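Local coordinates for putative secreted lipase (Streptomyces sp. W007, PDB 5H6B), which probably hydrolyses the ester bonds of triacylglycerols as a secreted, heat-stable lipase with the alpha/beta-hydrolase fold, at residues A[183-187]-A[210-216]; A[36-40]-A[149-153]; A[223-227]-A[257-261]; A[14-18]-A[50-55]. All blocks are in the same frame, centred on the assembly; numbering follows the deposited sequence.

How the contacts relate
The four contacts sit on different parts of one alpha/beta-hydrolase chain built round a parallel sheet. Contacts 1 and 4 belong to the two ends of that sheet, beside strands 216-220 and 16-17, and their centres are about 29 Å apart. Contact 3 ties the helix just after strand 216-220 to the C-terminal tail; its nearest atoms are about 6 Å from contact 1 and about 7 Å from contact 4. Contact 2 lies near the probable catalytic site, where Leu-149 touches His-232 of a likely triad with Ser-109 and Asp-200. Its centre is about 27 Å from contact 1, which holds a zinc ligand. Contacts 2 and 4 interleave along the chain.

Contact 1 of 4, residues A[183-187]-A[210-216]; sequences GGDTV and YLDGPNV. With ZN (zinc ion), chain D.
Asp-185 lays its carboxylate against the backbone of Leu-211 and Asp-212, with its CB resting 3.7 Å from Leu-211 CD2. The two oxygens have separate tasks. OD1 binds the zinc ion at 2.0 Å, whereas OD2 accepts the backbone N-H of Asp-212, with 2.8 Å between Asp-212 N and Asp-185 OD2. That bond is bent, 135° at the hydrogen, and arrives on the anti side of the carboxylate, 20° out of its plane. Metal and amide thus fix the rotation of the group between them, and the zinc probably offsets the like charge of Asp-212, whose OD2 is 5.1 Å from Asp-185 OD2.

Thr-186 splits its branches in a similar way. With CG2 anti to the carbonyl carbon, the methyl crosses Val-216 CG2 at 3.5 Å, while OG1 reaches a water that also takes the N-H of Asn-215. Gly-213 suits the narrow space beside it, because a CB there would run into Thr-186 OG1. Two more waters link the segments: one joins Asp-185 N to Asp-212 OD2, the other Thr-186 N to Asp-212 O.

The zinc ties Asp-185 to His-139 NE2, and Tyr-192 of strand 191-196 supports both Thr-186 and Leu-211. The arrangement is a pairing of two loops through a zinc-ligand aspartate, the loops leading into neighbouring parallel strands, 191-196 and 216-220, at one side of an alpha/beta-hydrolase sheet.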
loop_
_atom_site.group_PDB
_atom_site.type_symbol
_atom_site.label_atom_id
_atom_site.label_comp_id
_atom_site.label_asym_id
_atom_site.label_seq_id
_atom_site.Cartn_x
_atom_site.Cartn_y
_atom_site.Cartn_z
ATOM N N GLY A 183 -13.169 -5.016 15.181
ATOM C CA GLY A 183 -12.290 -5.923 15.910
ATOM C C GLY A 183 -10.868 -5.390 15.973
ATOM O O GLY A 183 -10.634 -4.184 15.893
ATOM N N GLY A 184 -9.913 -6.294 16.119
ATOM C CA GLY A 184 -8.499 -5.932 16.145
ATOM C C GLY A 184 -7.977 -5.590 14.759
ATOM O O GLY A 184 -8.571 -5.969 13.750
ATOM N N ASP A 185 -6.852 -4.877 14.726
ATOM C CA ASP A 185 -6.236 -4.447 13.475
ATOM C C ASP A 185 -5.736 -5.599 12.610
ATOM O O ASP A 185 -5.771 -5.510 11.378
ATOM C CB ASP A 185 -5.035 -3.567 13.767
ATOM C CG ASP A 185 -5.397 -2.272 14.389
ATOM O OD1 ASP A 185 -6.589 -1.982 14.546
ATOM O OD2 ASP A 185 -4.459 -1.530 14.719
ATOM N N THR A 186 -5.244 -6.657 13.252
ATOM C CA THR A 186 -4.548 -7.716 12.543
ATOM C C THR A 186 -5.304 -9.034 12.466
ATOM O O THR A 186 -6.300 -9.265 13.135
ATOM C CB THR A 186 -3.129 -7.946 13.106
ATOM O OG1 THR A 186 -3.189 -8.296 14.488
ATOM C CG2 THR A 186 -2.308 -6.696 12.953
ATOM N N VAL A 187 -4.808 -9.876 11.581
ATOM C CA VAL A 187 -5.332 -11.191 11.319
ATOM C C VAL A 187 -4.129 -12.096 11.577
ATOM O O VAL A 187 -3.011 -11.738 11.210
ATOM C CB VAL A 187 -5.877 -11.228 9.859
ATOM C CG1 VAL A 187 -5.468 -12.478 9.085
ATOM C CG2 VAL A 187 -7.389 -11.026 9.858
ATOM N N TYR A 210 -0.484 3.700 12.265
ATOM C CA TYR A 210 0.086 2.519 12.906
ATOM C C TYR A 210 -0.954 1.450 13.205
ATOM O O TYR A 210 -2.092 1.761 13.534
ATOM C CB TYR A 210 0.789 2.879 14.218
ATOM C CG TYR A 210 2.034 3.715 14.106
ATOM C CD1 TYR A 210 2.853 3.678 12.966
ATOM C CD2 TYR A 210 2.438 4.517 15.180
ATOM C CE1 TYR A 210 4.003 4.445 12.901
ATOM C CE2 TYR A 210 3.592 5.284 15.121
ATOM C CZ TYR A 210 4.367 5.235 13.976
ATOM O OH TYR A 210 5.502 5.988 13.886
ATOM N N LEU A 211 -0.527 0.193 13.075
ATOM C CA LEU A 211 -1.330 -0.963 13.416
ATOM C C LEU A 211 -0.924 -1.513 14.792
ATOM O O LEU A 211 0.147 -1.235 15.313
ATOM C CB LEU A 211 -1.171 -2.044 12.352
ATOM C CG LEU A 211 -1.784 -1.747 10.979
ATOM C CD1 LEU A 211 -1.234 -2.728 9.954
ATOM C CD2 LEU A 211 -3.296 -1.823 10.986
ATOM N N ASP A 212 -1.811 -2.306 15.368
ATOM C CA ASP A 212 -1.593 -2.925 16.664
ATOM C C ASP A 212 -1.818 -4.424 16.558
ATOM O O ASP A 212 -2.787 -4.880 15.955
ATOM C CB ASP A 212 -2.563 -2.331 17.672
ATOM C CG ASP A 212 -2.619 -3.104 18.973
ATOM O OD1 ASP A 212 -1.799 -2.835 19.878
ATOM O OD2 ASP A 212 -3.527 -3.948 19.093
ATOM N N GLY A 213 -0.934 -5.175 17.192
ATOM C CA GLY A 213 -1.027 -6.618 17.228
ATOM C C GLY A 213 0.322 -7.216 17.574
ATOM O O GLY A 213 1.340 -6.506 17.584
ATOM N N PRO A 214 0.350 -8.530 17.853
ATOM C CA PRO A 214 1.630 -9.179 18.128
ATOM C C PRO A 214 2.598 -9.206 16.931
ATOM O O PRO A 214 3.810 -9.195 17.160
ATOM C CB PRO A 214 1.220 -10.602 18.540
ATOM C CG PRO A 214 -0.087 -10.820 17.869
ATOM C CD PRO A 214 -0.774 -9.482 17.902
ATOM N N ASN A 215 2.087 -9.231 15.691
ATOM C CA ASN A 215 2.957 -9.358 14.495
ATOM C C ASN A 215 3.027 -8.085 13.647
ATOM O O ASN A 215 2.964 -8.139 12.403
ATOM C CB ASN A 215 2.528 -10.555 13.637
ATOM C CG ASN A 215 2.574 -11.864 14.402
ATOM O OD1 ASN A 215 3.426 -12.069 15.263
ATOM N ND2 ASN A 215 1.650 -12.752 14.094
ATOM N N VAL A 216 3.199 -6.960 14.339
ATOM C CA VAL A 216 3.242 -5.638 13.732
ATOM C C VAL A 216 4.567 -4.957 14.020
ATOM O O VAL A 216 5.056 -5.010 15.142
ATOM C CB VAL A 216 2.130 -4.737 14.270
ATOM C CG1 VAL A 216 2.230 -3.348 13.652
ATOM C CG2 VAL A 216 0.774 -5.368 14.001
HETATM ZN ZN ZN D . -6.874 -0.197 15.338
HETATM O O HOH W 1 -5.996 -3.903 17.466
HETATM O O HOH W 2 -4.456 -6.759 16.094
HETATM O O HOH W 3 -0.380 -9.313 14.595
#

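Contact 2 of 4, residues A[36-40]-A[149-153]; sequences HGTFG and LLPFF
Phe-39 is clasped on several sides by residues 149-153. Its CB sits over one face of the Phe-153 ring, 3.8 Å from the centroid and 16° off the normal, a CH-pi contact. The two rings themselves are oblique, their planes at 51°. Farther out, the Phe-39 ring presents its edge to Leu-149, with CE2 of Phe-39 3.6 Å from CB of Leu-149, and its CZ meets Leu-150 CD2 at 3.9 Å. Thr-38 adds its CB against Leu-149 CD1 at 3.9 Å, and its methyl CG2 covers one face of the neighbouring Phe-39 ring. A flat aromatic suits this place because face, edge and tip each find an apolar partner.

The next shell sets these groups in position. Residues 37-40 form a type II turn in which Phe-39 takes a positive phi of 67°, a place where glycine is more usual. Gly-37 O is gripped twice, by Gly-40 N at 3.2 Å and by His-36 ND1 at 2.7 Å, the latter on a lone pair in the carbonyl plane. Thr-38 OG1 is hydrogen-bonded to Gln-170 and Gln-110. On the other side, the 3-10 turn is closed by Phe-152 N to Leu-149 O and Phe-153 N to Leu-150 O.

The His-Gly pair after strand 32-35 is consistent with the oxyanion-hole loop of related lipases, and Leu-149 also touches the presumed catalytic His-232. No hydrogen bond crosses between the two segments, so their grip on each other comes from shape and apolar burial.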
loop_
_atom_site.group_PDB
_atom_site.type_symbol
_atom_site.label_atom_id
_atom_site.label_comp_id
_atom_site.label_asym_id
_atom_site.label_seq_id
_atom_site.Cartn_x
_atom_site.Cartn_y
_atom_site.Cartn_z
ATOM N N HIS A 36 -1.765 0.912 -5.130
ATOM C CA HIS A 36 -1.655 2.385 -5.127
ATOM C C HIS A 36 -2.605 3.080 -4.163
ATOM O O HIS A 36 -3.484 2.469 -3.613
ATOM C CB HIS A 36 -1.890 2.940 -6.544
ATOM C CG HIS A 36 -3.251 2.664 -7.067
ATOM N ND1 HIS A 36 -4.372 3.324 -6.615
ATOM C CD2 HIS A 36 -3.676 1.775 -7.990
ATOM C CE1 HIS A 36 -5.434 2.846 -7.242
ATOM N NE2 HIS A 36 -5.033 1.914 -8.087
ATOM N N GLY A 37 -2.478 4.388 -4.058
ATOM C CA GLY A 37 -3.276 5.201 -3.164
ATOM C C GLY A 37 -4.383 5.900 -3.905
ATOM O O GLY A 37 -4.721 5.544 -5.051
ATOM N N THR A 38 -4.975 6.868 -3.224
ATOM C CA THR A 38 -6.103 7.609 -3.772
ATOM C C THR A 38 -5.599 8.459 -4.911
ATOM O O THR A 38 -4.536 9.043 -4.821
ATOM C CB THR A 38 -6.768 8.479 -2.680
ATOM O OG1 THR A 38 -7.130 7.642 -1.571
ATOM C CG2 THR A 38 -8.015 9.146 -3.203
ATOM N N PHE A 39 -6.347 8.492 -6.002
ATOM C CA PHE A 39 -5.959 9.205 -7.239
ATOM C C PHE A 39 -4.755 8.622 -7.970
ATOM O O PHE A 39 -4.195 9.299 -8.820
ATOM C CB PHE A 39 -5.680 10.706 -7.025
ATOM C CG PHE A 39 -6.704 11.423 -6.197
ATOM C CD1 PHE A 39 -8.055 11.313 -6.482
ATOM C CD2 PHE A 39 -6.306 12.261 -5.161
ATOM C CE1 PHE A 39 -8.996 12.008 -5.738
ATOM C CE2 PHE A 39 -7.245 12.949 -4.401
ATOM C CZ PHE A 39 -8.597 12.822 -4.695
ATOM N N GLY A 40 -4.368 7.389 -7.660
ATOM C CA GLY A 40 -3.196 6.772 -8.250
ATOM C C GLY A 40 -3.595 5.678 -9.216
ATOM O O GLY A 40 -4.778 5.365 -9.371
ATOM N N LEU A 149 -4.322 16.079 -0.949
ATOM C CA LEU A 149 -3.812 15.390 -2.151
ATOM C C LEU A 149 -3.990 16.168 -3.464
ATOM O O LEU A 149 -3.207 15.987 -4.393
ATOM C CB LEU A 149 -4.477 14.033 -2.330
ATOM C CG LEU A 149 -4.237 12.953 -1.290
ATOM C CD1 LEU A 149 -5.272 11.838 -1.438
ATOM C CD2 LEU A 149 -2.802 12.419 -1.374
ATOM N N LEU A 150 -5.007 17.020 -3.540
ATOM C CA LEU A 150 -5.415 17.634 -4.812
ATOM C C LEU A 150 -4.315 18.414 -5.547
ATOM O O LEU A 150 -4.211 18.315 -6.773
ATOM C CB LEU A 150 -6.654 18.510 -4.617
ATOM C CG LEU A 150 -7.940 17.787 -4.205
ATOM C CD1 LEU A 150 -9.022 18.837 -4.036
ATOM C CD2 LEU A 150 -8.383 16.729 -5.205
ATOM N N PRO A 151 -3.456 19.141 -4.816
ATOM C CA PRO A 151 -2.392 19.852 -5.534
ATOM C C PRO A 151 -1.444 18.956 -6.343
ATOM O O PRO A 151 -0.770 19.447 -7.255
ATOM C CB PRO A 151 -1.633 20.563 -4.407
ATOM C CG PRO A 151 -2.661 20.735 -3.324
ATOM C CD PRO A 151 -3.454 19.466 -3.379
ATOM N N PHE A 152 -1.369 17.670 -5.989
ATOM C CA PHE A 152 -0.537 16.710 -6.695
ATOM C C PHE A 152 -1.266 16.096 -7.878
ATOM O O PHE A 152 -0.630 15.583 -8.785
ATOM C CB PHE A 152 -0.081 15.595 -5.738
ATOM C CG PHE A 152 0.836 16.070 -4.641
ATOM C CD1 PHE A 152 2.201 16.089 -4.833
ATOM C CD2 PHE A 152 0.323 16.502 -3.410
ATOM C CE1 PHE A 152 3.054 16.526 -3.835
ATOM C CE2 PHE A 152 1.168 16.950 -2.405
ATOM C CZ PHE A 152 2.541 16.952 -2.615
ATOM N N PHE A 153 -2.594 16.122 -7.848
ATOM C CA PHE A 153 -3.441 15.495 -8.859
ATOM C C PHE A 153 -4.486 16.506 -9.360
ATOM O O PHE A 153 -5.685 16.250 -9.294
ATOM C CB PHE A 153 -4.139 14.261 -8.263
ATOM C CG PHE A 153 -3.196 13.269 -7.652
ATOM C CD1 PHE A 153 -2.554 12.327 -8.441
ATOM C CD2 PHE A 153 -2.952 13.277 -6.291
ATOM C CE1 PHE A 153 -1.670 11.415 -7.879
ATOM C CE2 PHE A 153 -2.070 12.368 -5.717
ATOM C CZ PHE A 153 -1.429 11.434 -6.507
#

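Contact 3 of 4, residues A[223-227]-A[257-261]; sequences DLCPV and PTTCA
A disulfide ties the end of helix 221-224 to the C-terminal tail: Cys-225 SG and Cys-260 SG are 2.1 Å apart, with a chi3 of 102°. The two cysteines reach it differently. SG of Cys-225 stands anti to its own backbone N (chi1 -178°), whereas that of Cys-260 lies beside its N. Val-227 CG2 flanks the bridge, 4.0 Å from Cys-260 SG.

Next to the bridge the backbones run in nearly the same direction and come close without a conventional hydrogen bond. Leu-224 O receives a CA-H...O contact from Thr-259 CA at 3.4 Å. Leu-224 packs its CB against Thr-258 O at 3.6 Å, and both its methyls touch CB of Thr-258. An alanine in place of Leu-224 would remove those methyls and would probably open a gap beside Thr-258 and Glu-245. Thr-258 suits this junction, since OG1 bonds to Glu-245 and His-244 while its carbon side meets the leucine. After it, Thr-259 OG1 accepts Ala-261 N at 3.2 Å in an ST turn that leads the chain into a 3-10 segment.

The whole is a covalent staple of the kind common in secreted enzymes, holding the tail beyond helix 240-250 to the edge of the alpha/beta-hydrolase fold.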
loop_
_atom_site.group_PDB
_atom_site.type_symbol
_atom_site.label_atom_id
_atom_site.label_comp_id
_atom_site.label_asym_id
_atom_site.label_seq_id
_atom_site.Cartn_x
_atom_site.Cartn_y
_atom_site.Cartn_z
ATOM N N ASP A 223 13.000 8.283 12.350
ATOM C CA ASP A 223 13.924 7.433 13.139
ATOM C C ASP A 223 15.018 6.842 12.268
ATOM O O ASP A 223 16.131 6.639 12.737
ATOM C CB ASP A 223 13.200 6.273 13.866
ATOM C CG ASP A 223 12.384 6.738 15.062
ATOM O OD1 ASP A 223 12.629 7.840 15.561
ATOM O OD2 ASP A 223 11.477 6.003 15.502
ATOM N N LEU A 224 14.682 6.569 11.008
ATOM C CA LEU A 224 15.623 6.031 10.027
ATOM C C LEU A 224 16.529 7.138 9.473
ATOM O O LEU A 224 17.729 6.942 9.331
ATOM C CB LEU A 224 14.858 5.363 8.879
ATOM C CG LEU A 224 13.813 4.314 9.256
ATOM C CD1 LEU A 224 13.101 3.837 8.010
ATOM C CD2 LEU A 224 14.493 3.164 10.000
ATOM N N CYS A 225 15.938 8.275 9.124
ATOM C CA CYS A 225 16.686 9.434 8.695
ATOM C C CYS A 225 16.008 10.695 9.238
ATOM O O CYS A 225 14.969 11.101 8.723
ATOM C CB CYS A 225 16.804 9.486 7.172
ATOM S SG CYS A 225 17.790 10.875 6.550
ATOM N N PRO A 226 16.599 11.319 10.284
ATOM C CA PRO A 226 16.084 12.556 10.895
ATOM C C PRO A 226 15.824 13.731 9.943
ATOM O O PRO A 226 14.953 14.560 10.234
ATOM C CB PRO A 226 17.196 12.955 11.888
ATOM C CG PRO A 226 17.886 11.677 12.222
ATOM C CD PRO A 226 17.773 10.786 11.023
ATOM N N VAL A 227 16.596 13.819 8.855
ATOM C CA VAL A 227 16.449 14.901 7.870
ATOM C C VAL A 227 15.628 14.504 6.622
ATOM O O VAL A 227 15.533 15.287 5.679
ATOM C CB VAL A 227 17.826 15.505 7.468
ATOM C CG1 VAL A 227 18.438 16.301 8.631
ATOM C CG2 VAL A 227 18.794 14.433 6.969
ATOM N N PRO A 257 20.167 -2.126 8.472
ATOM C CA PRO A 257 19.499 -0.916 8.951
ATOM C C PRO A 257 19.377 0.154 7.866
ATOM O O PRO A 257 20.284 0.320 7.041
ATOM C CB PRO A 257 20.392 -0.435 10.104
ATOM C CG PRO A 257 21.166 -1.640 10.516
ATOM C CD PRO A 257 21.371 -2.438 9.261
ATOM N N THR A 258 18.239 0.837 7.860
ATOM C CA THR A 258 17.980 1.916 6.924
ATOM C C THR A 258 18.422 3.251 7.548
ATOM O O THR A 258 17.960 3.632 8.623
ATOM C CB THR A 258 16.496 1.938 6.520
ATOM O OG1 THR A 258 16.125 0.657 5.979
ATOM C CG2 THR A 258 16.273 2.994 5.442
ATOM N N THR A 259 19.325 3.943 6.861
ATOM C CA THR A 259 19.838 5.233 7.301
ATOM C C THR A 259 19.655 6.248 6.160
ATOM O O THR A 259 19.162 5.891 5.090
ATOM C CB THR A 259 21.341 5.141 7.685
ATOM O OG1 THR A 259 22.132 4.969 6.511
ATOM C CG2 THR A 259 21.612 3.971 8.618
ATOM N N CYS A 260 20.075 7.494 6.388
ATOM C CA CYS A 260 20.103 8.521 5.340
ATOM C C CYS A 260 20.886 8.099 4.058
ATOM O O CYS A 260 20.559 8.547 2.945
ATOM C CB CYS A 260 20.657 9.829 5.910
ATOM S SG CYS A 260 19.706 10.513 7.320
ATOM N N ALA A 261 21.891 7.226 4.216
ATOM C CA ALA A 261 22.692 6.715 3.094
ATOM C C ALA A 261 21.866 5.991 2.043
ATOM O O ALA A 261 22.284 5.907 0.891
ATOM C CB ALA A 261 23.803 5.807 3.594
#

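Contact 4 of 4, residues A[14-18]-A[50-55]; sequences SRGWN and APYLVN
Trp-17, on the short edge strand of the alpha/beta-hydrolase sheet, packs against helix 49-54, which connects strands 32-35 and 59-63. Its CB starts beside Val-54 CG2 at 4.2 Å. With CG anti to the backbone N (chi1 -179°), the indole then swings under Ala-50, whose CB stands over the six-membered ring 3.5 Å from the centroid and 16° off the normal, a CH-pi contact. The closest ring atom is CD2, 3.4 Å from Ala-50 CB. At the far end CZ3 meets Pro-51 CD at 4.2 Å, while NE1 is hydrogen-bonded to Ser-62 OG of strand 59-63. A short alanine suits the spot, because it lets the helix settle onto the flat ring. A serine in place of the tryptophan would probably leave a gap under Ala-50 CB and deprive Ser-62 of its N-H partner.

Gly-16 continues the contact toward the other end of the helix, its O lying 3.3 Å from Val-54 CG2; a phi of 169° is easily held by glycine alone. Beyond it, Arg-15 bends at chi3 across Val-54, placing one face of the guanidinium over the carbonyl. Val-54 O lies 3.4 Å from Arg-15 NH1, at an angle too poor for a hydrogen bond.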
loop_
_atom_site.group_PDB
_atom_site.type_symbol
_atom_site.label_atom_id
_atom_site.label_comp_id
_atom_site.label_asym_id
_atom_site.label_seq_id
_atom_site.Cartn_x
_atom_site.Cartn_y
_atom_site.Cartn_z
ATOM N N SER A 14 13.076 -14.604 -13.567
ATOM C CA SER A 14 12.851 -14.618 -12.114
ATOM C C SER A 14 12.663 -13.200 -11.526
ATOM O O SER A 14 12.653 -13.020 -10.297
ATOM C CB SER A 14 14.011 -15.335 -11.426
ATOM O OG SER A 14 15.228 -14.696 -11.751
ATOM N N ARG A 15 12.514 -12.207 -12.403
ATOM C CA ARG A 15 12.225 -10.822 -12.006
ATOM C C ARG A 15 11.473 -10.100 -13.116
ATOM O O ARG A 15 11.655 -10.409 -14.294
ATOM C CB ARG A 15 13.510 -10.073 -11.692
ATOM C CG ARG A 15 14.506 -10.040 -12.841
ATOM C CD ARG A 15 15.705 -9.188 -12.490
ATOM N NE ARG A 15 16.513 -9.790 -11.433
ATOM C CZ ARG A 15 17.560 -9.201 -10.857
ATOM N NH1 ARG A 15 17.933 -7.973 -11.222
ATOM N NH2 ARG A 15 18.245 -9.835 -9.906
ATOM N N GLY A 16 10.632 -9.144 -12.733
ATOM C CA GLY A 16 9.815 -8.414 -13.698
ATOM C C GLY A 16 8.742 -7.567 -13.051
ATOM O O GLY A 16 8.520 -7.648 -11.837
ATOM N N TRP A 17 8.090 -6.741 -13.870
ATOM C CA TRP A 17 6.989 -5.906 -13.416
ATOM C C TRP A 17 5.796 -6.142 -14.343
ATOM O O TRP A 17 5.824 -5.765 -15.506
ATOM C CB TRP A 17 7.420 -4.424 -13.351
ATOM C CG TRP A 17 6.345 -3.459 -12.873
ATOM C CD1 TRP A 17 5.168 -3.769 -12.242
ATOM C CD2 TRP A 17 6.366 -2.035 -12.992
ATOM N NE1 TRP A 17 4.458 -2.631 -11.975
ATOM C CE2 TRP A 17 5.171 -1.548 -12.418
ATOM C CE3 TRP A 17 7.281 -1.117 -13.530
ATOM C CZ2 TRP A 17 4.864 -0.184 -12.365
ATOM C CZ3 TRP A 17 6.975 0.251 -13.472
ATOM C CH2 TRP A 17 5.775 0.696 -12.888
ATOM N N ASN A 18 4.751 -6.775 -13.804
ATOM C CA ASN A 18 3.605 -7.226 -14.576
ATOM C C ASN A 18 3.962 -8.173 -15.734
ATOM O O ASN A 18 3.246 -8.251 -16.736
ATOM C CB ASN A 18 2.762 -6.024 -15.034
ATOM C CG ASN A 18 2.096 -5.326 -13.875
ATOM O OD1 ASN A 18 1.922 -5.910 -12.805
ATOM N ND2 ASN A 18 1.706 -4.088 -14.080
ATOM N N ALA A 50 8.794 -0.141 -8.107
ATOM C CA ALA A 50 8.731 -1.395 -8.878
ATOM C C ALA A 50 10.076 -1.782 -9.492
ATOM O O ALA A 50 10.537 -2.894 -9.247
ATOM C CB ALA A 50 7.616 -1.397 -9.919
ATOM N N PRO A 51 10.734 -0.866 -10.239
ATOM C CA PRO A 51 12.126 -1.155 -10.675
ATOM C C PRO A 51 13.115 -1.421 -9.535
ATOM O O PRO A 51 14.004 -2.241 -9.679
ATOM C CB PRO A 51 12.560 0.127 -11.405
ATOM C CG PRO A 51 11.300 0.791 -11.806
ATOM C CD PRO A 51 10.248 0.414 -10.780
ATOM N N TYR A 52 12.964 -0.710 -8.425
ATOM C CA TYR A 52 13.817 -0.901 -7.254
ATOM C C TYR A 52 13.720 -2.331 -6.717
ATOM O O TYR A 52 14.727 -2.920 -6.337
ATOM C CB TYR A 52 13.404 0.114 -6.197
ATOM C CG TYR A 52 14.175 0.142 -4.907
ATOM C CD1 TYR A 52 13.874 -0.758 -3.872
ATOM C CD2 TYR A 52 15.157 1.120 -4.680
ATOM C CE1 TYR A 52 14.554 -0.711 -2.670
ATOM C CE2 TYR A 52 15.838 1.175 -3.473
ATOM C CZ TYR A 52 15.529 0.258 -2.472
ATOM O OH TYR A 52 16.198 0.298 -1.286
ATOM N N LEU A 53 12.511 -2.883 -6.697
ATOM C CA LEU A 53 12.310 -4.267 -6.286
ATOM C C LEU A 53 12.710 -5.258 -7.370
ATOM O O LEU A 53 13.252 -6.314 -7.057
ATOM C CB LEU A 53 10.864 -4.512 -5.861
ATOM C CG LEU A 53 10.449 -3.751 -4.603
ATOM C CD1 LEU A 53 8.994 -4.062 -4.282
ATOM C CD2 LEU A 53 11.355 -4.083 -3.428
ATOM N N VAL A 54 12.461 -4.922 -8.633
ATOM C CA VAL A 54 12.899 -5.769 -9.745
ATOM C C VAL A 54 14.420 -5.954 -9.719
ATOM O O VAL A 54 14.908 -7.057 -9.956
ATOM C CB VAL A 54 12.417 -5.219 -11.108
ATOM C CG1 VAL A 54 13.103 -5.920 -12.281
ATOM C CG2 VAL A 54 10.910 -5.389 -11.226
ATOM N N ASN A 55 15.155 -4.894 -9.384
ATOM C CA ASN A 55 16.624 -4.950 -9.295
ATOM C C ASN A 55 17.154 -5.731 -8.099
ATOM O O ASN A 55 18.336 -6.038 -8.064
ATOM C CB ASN A 55 17.230 -3.540 -9.239
ATOM C CG ASN A 55 16.937 -2.718 -10.483
ATOM O OD1 ASN A 55 16.609 -3.252 -11.548
ATOM N ND2 ASN A 55 17.040 -1.404 -10.347
#